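R.Pab1 family restriction endonuclease (Campylobacter coli, PDB 7CFA) is a restriction DNA glycosylase that probably excises a base from its DNA recognition sequence, leaving a site where the strand can be cleaved. Local coordinates at residues N42-G54 with G168-K180. The protein carries 2 engineered substitutions. Sequence-based numbering, arbitrary orientation.
Sequences NINVKHYVEWQIG and GMLYFCFPVHLLK
Val49 lays CB over one face of the Phe174 ring, 4.0 Å from CB to the ring centroid, at the apolar centre of an antiparallel pair, strands 47-51 and 168-175, within the seven-stranded antiparallel sheet of this R.Pab1-family protein. Phe174 reaches this place because its CG sits between the backbone N and the carbonyl carbon (chi1 51°), which lays the ring alongside Val49. Val49 CG1 lies by Phe174 CZ, while CG2 meets Val176 CG2 and Leu179 CD1, where the chain leaves strand 168-175 in a 3-10 turn. On the same face, Trp51 brings CE3 to the edge of the Phe172 ring, 3.7 Å from Phe172 CD2. Just past the strand end, Ile53 CG2 fits against Phe172 CB and Leu170 CD2; helix 208-219 covers this end through Met214. Backbone hydrogen bonds join the strands, among them Val49 N to Phe174 O at 2.7 Å. At the non-hydrogen-bonded pair Tyr48-Pro175, Pro175 CG lies over the Tyr48 ring in a CH-pi contact. On the face of Glu50 and Cys173, Glu50 runs its extended chain past Cys173 SG and Tyr171, and its carboxylate forms salt bridges with Arg22 and Lys24 of the adjoining strand. The carboxylate plane of Glu50 is turned 43° from the Tyr171 ring, with Glu50 OE1 3.9 Å from Tyr171 CD2.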
loop_
_atom_site.group_PDB
_atom_site.type_symbol
_atom_site.label_atom_id
_atom_site.label_comp_id
_atom_site.label_asym_id
_atom_site.label_seq_id
_atom_site.Cartn_x
_atom_site.Cartn_y
_atom_site.Cartn_z
ATOM N N ASN A 42 -18.253 -5.077 -19.245
ATOM C CA ASN A 42 -17.856 -4.530 -20.536
ATOM C C ASN A 42 -16.823 -3.424 -20.373
ATOM O O ASN A 42 -16.894 -2.615 -19.439
ATOM C CB ASN A 42 -19.075 -3.991 -21.284
ATOM C CG ASN A 42 -20.017 -5.088 -21.730
ATOM O OD1 ASN A 42 -19.586 -6.164 -22.143
ATOM N ND2 ASN A 42 -21.316 -4.820 -21.650
ATOM N N ILE A 43 -15.872 -3.383 -21.304
ATOM C CA ILE A 43 -14.803 -2.395 -21.307
ATOM C C ILE A 43 -15.280 -1.146 -22.033
ATOM O O ILE A 43 -15.827 -1.230 -23.139
ATOM C CB ILE A 43 -13.546 -2.973 -21.972
ATOM C CG1 ILE A 43 -12.982 -4.124 -21.132
ATOM C CG2 ILE A 43 -12.504 -1.883 -22.195
ATOM C CD1 ILE A 43 -12.510 -3.702 -19.758
ATOM N N ASN A 44 -15.075 0.012 -21.415
ATOM C CA ASN A 44 -15.393 1.300 -22.014
ATOM C C ASN A 44 -14.112 2.124 -22.160
ATOM O O ASN A 44 -13.003 1.638 -21.920
ATOM C CB ASN A 44 -16.454 2.028 -21.185
ATOM C CG ASN A 44 -16.065 2.152 -19.727
ATOM O OD1 ASN A 44 -15.162 2.910 -19.377
ATOM N ND2 ASN A 44 -16.750 1.407 -18.867
ATOM N N VAL A 45 -14.275 3.391 -22.548
ATOM C CA VAL A 45 -13.122 4.245 -22.817
ATOM C C VAL A 45 -12.363 4.615 -21.548
ATOM O O VAL A 45 -11.207 5.050 -21.627
ATOM C CB VAL A 45 -13.566 5.518 -23.560
ATOM C CG1 VAL A 45 -14.152 5.156 -24.913
ATOM C CG2 VAL A 45 -14.579 6.285 -22.725
ATOM N N LYS A 46 -12.979 4.461 -20.379
ATOM C CA LYS A 46 -12.332 4.813 -19.123
ATOM C C LYS A 46 -11.504 3.676 -18.538
ATOM O O LYS A 46 -10.781 3.898 -17.560
ATOM C CB LYS A 46 -13.378 5.270 -18.100
ATOM C CG LYS A 46 -14.079 6.567 -18.476
ATOM C CD LYS A 46 -15.122 6.954 -17.441
ATOM C CE LYS A 46 -15.829 8.242 -17.830
ATOM N NZ LYS A 46 -16.874 8.625 -16.841
ATOM N N HIS A 47 -11.583 2.476 -19.106
ATOM C CA HIS A 47 -10.785 1.360 -18.620
ATOM C C HIS A 47 -9.348 1.490 -19.109
ATOM O O HIS A 47 -9.097 1.633 -20.309
ATOM C CB HIS A 47 -11.383 0.029 -19.071
ATOM C CG HIS A 47 -12.567 -0.405 -18.263
ATOM N ND1 HIS A 47 -13.864 -0.116 -18.627
ATOM C CD2 HIS A 47 -12.647 -1.100 -17.103
ATOM C CE1 HIS A 47 -14.693 -0.620 -17.731
ATOM N NE2 HIS A 47 -13.980 -1.221 -16.795
ATOM N N TYR A 48 -8.406 1.440 -18.172
ATOM C CA TYR A 48 -6.988 1.578 -18.463
ATOM C C TYR A 48 -6.236 0.332 -18.018
ATOM O O TYR A 48 -6.670 -0.390 -17.117
ATOM C CB TYR A 48 -6.391 2.806 -17.764
ATOM C CG TYR A 48 -6.539 4.102 -18.528
ATOM C CD1 TYR A 48 -7.787 4.687 -18.712
ATOM C CD2 TYR A 48 -5.427 4.750 -19.053
ATOM C CE1 TYR A 48 -7.923 5.875 -19.407
ATOM C CE2 TYR A 48 -5.554 5.937 -19.749
ATOM C CZ TYR A 48 -6.802 6.495 -19.922
ATOM O OH TYR A 48 -6.933 7.677 -20.614
ATOM N N VAL A 49 -5.103 0.089 -18.663
ATOM C CA VAL A 49 -4.161 -0.935 -18.230
ATOM C C VAL A 49 -3.130 -0.276 -17.326
ATOM O O VAL A 49 -2.573 0.771 -17.670
ATOM C CB VAL A 49 -3.485 -1.610 -19.435
ATOM C CG1 VAL A 49 -2.431 -2.607 -18.965
ATOM C CG2 VAL A 49 -4.518 -2.291 -20.315
ATOM N N GLU A 50 -2.888 -0.873 -16.164
ATOM C CA GLU A 50 -1.843 -0.419 -15.255
ATOM C C GLU A 50 -0.720 -1.444 -15.269
ATOM O O GLU A 50 -0.927 -2.599 -14.883
ATOM C CB GLU A 50 -2.380 -0.227 -13.839
ATOM C CG GLU A 50 -1.467 0.611 -12.960
ATOM C CD GLU A 50 -1.962 0.724 -11.534
ATOM O OE1 GLU A 50 -1.973 -0.305 -10.826
ATOM O OE2 GLU A 50 -2.349 1.840 -11.126
ATOM N N TRP A 51 0.463 -1.019 -15.706
ATOM C CA TRP A 51 1.601 -1.912 -15.927
ATOM C C TRP A 51 2.785 -1.411 -15.101
ATOM O O TRP A 51 3.412 -0.406 -15.453
ATOM C CB TRP A 51 1.945 -1.979 -17.416
ATOM C CG TRP A 51 3.057 -2.919 -17.790
ATOM C CD1 TRP A 51 3.733 -3.776 -16.967
ATOM C CD2 TRP A 51 3.621 -3.091 -19.097
ATOM N NE1 TRP A 51 4.682 -4.470 -17.685
ATOM C CE2 TRP A 51 4.633 -4.066 -18.994
ATOM C CE3 TRP A 51 3.366 -2.513 -20.345
ATOM C CZ2 TRP A 51 5.388 -4.475 -20.091
ATOM C CZ3 TRP A 51 4.119 -2.921 -21.432
ATOM C CH2 TRP A 51 5.118 -3.890 -21.297
ATOM N N GLN A 52 3.086 -2.108 -14.004
ATOM C CA GLN A 52 4.271 -1.811 -13.200
ATOM C C GLN A 52 5.481 -2.389 -13.929
ATOM O O GLN A 52 5.968 -3.486 -13.640
ATOM C CB GLN A 52 4.138 -2.371 -11.789
ATOM C CG GLN A 52 5.275 -1.958 -10.863
ATOM C CD GLN A 52 5.126 -2.513 -9.460
ATOM O OE1 GLN A 52 4.229 -3.310 -9.185
ATOM N NE2 GLN A 52 6.008 -2.089 -8.563
ATOM N N ILE A 53 5.975 -1.622 -14.892
ATOM C CA ILE A 53 6.978 -2.105 -15.833
ATOM C C ILE A 53 8.370 -1.929 -15.243
ATOM O O ILE A 53 8.646 -0.960 -14.524
ATOM C CB ILE A 53 6.834 -1.371 -17.179
ATOM C CG1 ILE A 53 7.779 -1.958 -18.228
ATOM C CG2 ILE A 53 7.079 0.122 -17.006
ATOM C CD1 ILE A 53 7.611 -1.344 -19.596
ATOM N N GLY A 54 9.257 -2.880 -15.538
ATOM C CA GLY A 54 10.646 -2.802 -15.160
ATOM C C GLY A 54 11.553 -2.606 -16.365
ATOM O O GLY A 54 11.123 -2.587 -17.516
ATOM N N GLY A 168 10.265 5.269 -5.315
ATOM C CA GLY A 168 9.289 5.493 -6.370
ATOM C C GLY A 168 9.000 4.207 -7.126
ATOM O O GLY A 168 9.916 3.456 -7.465
ATOM N N MET A 169 7.714 3.963 -7.365
ATOM C CA MET A 169 7.248 2.853 -8.186
ATOM C C MET A 169 6.592 3.427 -9.432
ATOM O O MET A 169 5.622 4.187 -9.331
ATOM C CB MET A 169 6.264 1.967 -7.420
ATOM C CG MET A 169 6.914 0.974 -6.468
ATOM S SD MET A 169 7.762 1.751 -5.079
ATOM C CE MET A 169 6.394 2.567 -4.261
ATOM N N LEU A 170 7.121 3.072 -10.598
ATOM C CA LEU A 170 6.626 3.603 -11.861
ATOM C C LEU A 170 5.587 2.656 -12.444
ATOM O O LEU A 170 5.805 1.442 -12.503
ATOM C CB LEU A 170 7.779 3.809 -12.846
ATOM C CG LEU A 170 7.499 4.579 -14.142
ATOM C CD1 LEU A 170 8.733 5.361 -14.562
ATOM C CD2 LEU A 170 7.068 3.642 -15.261
ATOM N N TYR A 171 4.460 3.217 -12.872
ATOM C CA TYR A 171 3.392 2.463 -13.510
ATOM C C TYR A 171 3.151 3.032 -14.899
ATOM O O TYR A 171 3.070 4.253 -15.067
ATOM C CB TYR A 171 2.107 2.508 -12.679
ATOM C CG TYR A 171 2.229 1.814 -11.342
ATOM C CD1 TYR A 171 2.721 2.489 -10.230
ATOM C CD2 TYR A 171 1.861 0.484 -11.192
ATOM C CE1 TYR A 171 2.839 1.858 -9.006
ATOM C CE2 TYR A 171 1.973 -0.157 -9.970
ATOM C CZ TYR A 171 2.464 0.536 -8.881
ATOM O OH TYR A 171 2.580 -0.094 -7.664
ATOM N N PHE A 172 3.048 2.150 -15.886
ATOM C CA PHE A 172 2.807 2.531 -17.272
ATOM C C PHE A 172 1.339 2.274 -17.590
ATOM O O PHE A 172 0.855 1.149 -17.430
ATOM C CB PHE A 172 3.727 1.743 -18.204
ATOM C CG PHE A 172 3.616 2.131 -19.649
ATOM C CD1 PHE A 172 3.521 3.462 -20.022
ATOM C CD2 PHE A 172 3.629 1.160 -20.637
ATOM C CE1 PHE A 172 3.429 3.816 -21.355
ATOM C CE2 PHE A 172 3.540 1.507 -21.969
ATOM C CZ PHE A 172 3.440 2.836 -22.329
ATOM N N CYS A 173 0.631 3.315 -18.024
ATOM C CA CYS A 173 -0.815 3.253 -18.178
ATOM C C CYS A 173 -1.244 3.685 -19.574
ATOM O O CYS A 173 -0.640 4.575 -20.183
ATOM C CB CYS A 173 -1.517 4.128 -17.132
ATOM S SG CYS A 173 -1.052 3.755 -15.424
ATOM N N PHE A 174 -2.306 3.055 -20.062
ATOM C CA PHE A 174 -2.878 3.341 -21.372
ATOM C C PHE A 174 -4.244 2.661 -21.459
ATOM O O PHE A 174 -4.488 1.668 -20.764
ATOM C CB PHE A 174 -1.959 2.856 -22.504
ATOM C CG PHE A 174 -1.522 1.430 -22.361
ATOM C CD1 PHE A 174 -2.292 0.399 -22.877
ATOM C CD2 PHE A 174 -0.340 1.119 -21.713
ATOM C CE1 PHE A 174 -1.889 -0.915 -22.744
ATOM C CE2 PHE A 174 0.067 -0.193 -21.577
ATOM C CZ PHE A 174 -0.708 -1.210 -22.093
ATOM N N PRO A 175 -5.141 3.176 -22.303
ATOM C CA PRO A 175 -6.491 2.604 -22.385
ATOM C C PRO A 175 -6.481 1.168 -22.889
ATOM O O PRO A 175 -5.630 0.767 -23.686
ATOM C CB PRO A 175 -7.208 3.531 -23.374
ATOM C CG PRO A 175 -6.426 4.800 -23.351
ATOM C CD PRO A 175 -5.007 4.389 -23.126
ATOM N N VAL A 176 -7.458 0.394 -22.410
ATOM C CA VAL A 176 -7.586 -1.003 -22.817
ATOM C C VAL A 176 -7.972 -1.110 -24.287
ATOM O O VAL A 176 -7.565 -2.056 -24.975
ATOM C CB VAL A 176 -8.604 -1.725 -21.914
ATOM C CG1 VAL A 176 -8.759 -3.184 -22.327
ATOM C CG2 VAL A 176 -8.185 -1.623 -20.457
ATOM N N HIS A 177 -8.747 -0.153 -24.801
ATOM C CA HIS A 177 -9.179 -0.237 -26.191
ATOM C C HIS A 177 -8.038 -0.030 -27.181
ATOM O O HIS A 177 -8.249 -0.215 -28.384
ATOM C CB HIS A 177 -10.305 0.766 -26.463
ATOM C CG HIS A 177 -9.912 2.197 -26.266
ATOM N ND1 HIS A 177 -9.184 2.905 -27.198
ATOM C CD2 HIS A 177 -10.160 3.058 -25.250
ATOM C CE1 HIS A 177 -8.992 4.138 -26.760
ATOM N NE2 HIS A 177 -9.574 4.256 -25.581
ATOM N N LEU A 178 -6.843 0.341 -26.714
ATOM C CA LEU A 178 -5.682 0.394 -27.596
ATOM C C LEU A 178 -5.113 -0.985 -27.892
ATOM O O LEU A 178 -4.342 -1.130 -28.846
ATOM C CB LEU A 178 -4.582 1.264 -26.985
ATOM C CG LEU A 178 -4.827 2.766 -26.859
ATOM C CD1 LEU A 178 -3.576 3.437 -26.319
ATOM C CD2 LEU A 178 -5.226 3.365 -28.196
ATOM N N LEU A 179 -5.471 -1.991 -27.102
ATOM C CA LEU A 179 -4.900 -3.319 -27.256
ATOM C C LEU A 179 -5.576 -4.077 -28.391
ATOM O O LEU A 179 -6.764 -3.895 -28.671
ATOM C CB LEU A 179 -5.036 -4.112 -25.955
ATOM C CG LEU A 179 -4.329 -3.554 -24.718
ATOM C CD1 LEU A 179 -4.752 -4.319 -23.477
ATOM C CD2 LEU A 179 -2.821 -3.613 -24.894
ATOM N N LYS A 180 -4.800 -4.932 -29.046
ATOM C CA LYS A 180 -5.320 -5.847 -30.050
ATOM C C LYS A 180 -5.529 -7.221 -29.427
ATOM O O LYS A 180 -4.812 -7.620 -28.505
ATOM C CB LYS A 180 -4.370 -5.955 -31.244
ATOM C CG LYS A 180 -4.091 -4.636 -31.944
ATOM C CD LYS A 180 -3.170 -4.825 -33.141
ATOM C CE LYS A 180 -1.797 -5.318 -32.713
ATOM N NZ LYS A 180 -0.869 -5.455 -33.869
#